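Local coordinates for protein endoglucanase (PDB 5D8Z) that probably hydrolyses internal beta-1,4-glucosidic bonds of cellulose as a family 5 endoglucanase, at residues A[64-67]-A[68-72]. Residues are numbered along the deposited sequence; the frame is centred on the assembly and turned at random.
Sequences KHFV and DDDGF
His65 and Asp69 meet one helical turn apart through a hydrogen bond that is almost linear: ND1 donates to Asp69 OD2 at 2.8 Å, with an angle of 174° at the hydrogen. The acceptor lies in the imidazole plane and uses its anti lone pair. With CG anti to the backbone N (chi1 154°), the His65 ring is carried forward along the helix, bringing ND1 to Asp69. At the other end of the ring, NE2 is hydrogen-bonded to Asp333, while Trp331 stacks on the imidazole. Partners at both nitrogens fix its rotation, and the carboxylates may favour the charged imidazolium. A leucine here would probably leave Asp69 and Asp333 without their shared partner and cost Trp331 its stack.

Apolar contact comes from Phe66 and Phe72, which lie side by side and point the same way; their ring planes are 81° apart and CD1 of Phe66 is 3.4 Å from CD2 of Phe72. Phe75 and Val337 extend this cluster toward strand 74-79 and helix 335-341.

In the backbone, Asp68 N and Asp69 N continue the helical pattern to Lys64 O and His65 O. Gly71 N then bonds to Val67 O (3.1 Å), and Phe72 N reaches back to Phe66 O (3.0 Å). Gly71, with positive phi, thus ends the helix in an alpha-L C-cap, within the alpha-to-beta loop leading to the second strand of the TIM barrel.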
loop_
_atom_site.group_PDB
_atom_site.type_symbol
_atom_site.label_atom_id
_atom_site.label_comp_id
_atom_site.label_asym_id
_atom_site.label_seq_id
_atom_site.Cartn_x
_atom_site.Cartn_y
_atom_site.Cartn_z
ATOM N N LYS A 64 16.846 -5.075 -4.763
ATOM C CA LYS A 64 18.291 -4.808 -4.544
ATOM C C LYS A 64 18.670 -3.439 -5.106
ATOM O O LYS A 64 19.372 -2.652 -4.484
ATOM C CB LYS A 64 19.182 -5.855 -5.215
ATOM C CG LYS A 64 19.801 -6.902 -4.290
ATOM C CD LYS A 64 21.214 -6.510 -3.823
ATOM C CE LYS A 64 22.321 -6.770 -4.843
ATOM N NZ LYS A 64 22.655 -8.216 -4.963
ATOM N N HIS A 65 18.165 -3.155 -6.288
ATOM C CA HIS A 65 18.554 -1.964 -7.007
ATOM C C HIS A 65 17.917 -0.758 -6.362
ATOM O O HIS A 65 18.578 0.234 -6.080
ATOM C CB HIS A 65 18.141 -2.111 -8.479
ATOM C CG HIS A 65 17.901 -0.825 -9.170
ATOM N ND1 HIS A 65 18.895 0.109 -9.362
ATOM C CD2 HIS A 65 16.770 -0.296 -9.691
ATOM C CE1 HIS A 65 18.388 1.156 -9.993
ATOM N NE2 HIS A 65 17.101 0.933 -10.208
ATOM N N PHE A 66 16.618 -0.838 -6.117
ATOM C CA PHE A 66 15.920 0.302 -5.572
ATOM C C PHE A 66 16.545 0.746 -4.247
ATOM O O PHE A 66 16.567 1.938 -3.954
ATOM C CB PHE A 66 14.431 -0.011 -5.407
ATOM C CG PHE A 66 13.616 0.129 -6.671
ATOM C CD1 PHE A 66 13.657 1.285 -7.432
ATOM C CD2 PHE A 66 12.773 -0.870 -7.071
ATOM C CE1 PHE A 66 12.896 1.418 -8.594
ATOM C CE2 PHE A 66 11.995 -0.736 -8.204
ATOM C CZ PHE A 66 12.058 0.399 -8.976
ATOM N N VAL A 67 17.053 -0.198 -3.452
ATOM C CA VAL A 67 17.752 0.155 -2.217
ATOM C C VAL A 67 19.147 0.639 -2.558
ATOM O O VAL A 67 19.462 1.805 -2.335
ATOM C CB VAL A 67 17.892 -1.021 -1.198
ATOM C CG1 VAL A 67 18.703 -0.588 0.031
ATOM C CG2 VAL A 67 16.534 -1.544 -0.752
ATOM N N ASP A 68 19.971 -0.243 -3.108
ATOM C CA ASP A 68 21.410 0.021 -3.208
ATOM C C ASP A 68 21.800 1.237 -4.042
ATOM O O ASP A 68 22.804 1.903 -3.744
ATOM C CB ASP A 68 22.151 -1.215 -3.710
ATOM C CG ASP A 68 22.089 -2.373 -2.708
ATOM O OD1 ASP A 68 21.469 -2.196 -1.635
ATOM O OD2 ASP A 68 22.643 -3.465 -2.992
ATOM N N ASP A 69 21.022 1.541 -5.066
ATOM C CA ASP A 69 21.362 2.636 -5.959
ATOM C C ASP A 69 20.453 3.854 -5.737
ATOM O O ASP A 69 20.861 4.972 -5.982
ATOM C CB ASP A 69 21.302 2.179 -7.443
ATOM C CG ASP A 69 22.060 0.856 -7.695
ATOM O OD1 ASP A 69 23.182 0.696 -7.139
ATOM O OD2 ASP A 69 21.528 -0.031 -8.443
ATOM N N ASP A 70 19.218 3.667 -5.305
ATOM C CA ASP A 70 18.255 4.783 -5.319
ATOM C C ASP A 70 17.876 5.335 -3.946
ATOM O O ASP A 70 17.344 6.444 -3.846
ATOM C CB ASP A 70 16.981 4.358 -6.056
ATOM C CG ASP A 70 17.131 4.370 -7.561
ATOM O OD1 ASP A 70 18.007 5.108 -8.066
ATOM O OD2 ASP A 70 16.356 3.649 -8.232
ATOM N N GLY A 71 18.134 4.559 -2.898
ATOM C CA GLY A 71 17.868 4.993 -1.545
ATOM C C GLY A 71 16.488 4.653 -1.039
ATOM O O GLY A 71 16.080 5.150 0.001
ATOM N N PHE A 72 15.757 3.822 -1.775
ATOM C CA PHE A 72 14.471 3.336 -1.301
ATOM C C PHE A 72 14.689 2.439 -0.113
ATOM O O PHE A 72 15.773 1.891 0.072
ATOM C CB PHE A 72 13.724 2.592 -2.412
ATOM C CG PHE A 72 13.209 3.500 -3.501
ATOM C CD1 PHE A 72 12.244 4.439 -3.233
ATOM C CD2 PHE A 72 13.674 3.394 -4.806
ATOM C CE1 PHE A 72 11.767 5.268 -4.220
ATOM C CE2 PHE A 72 13.170 4.213 -5.810
ATOM C CZ PHE A 72 12.227 5.159 -5.512
#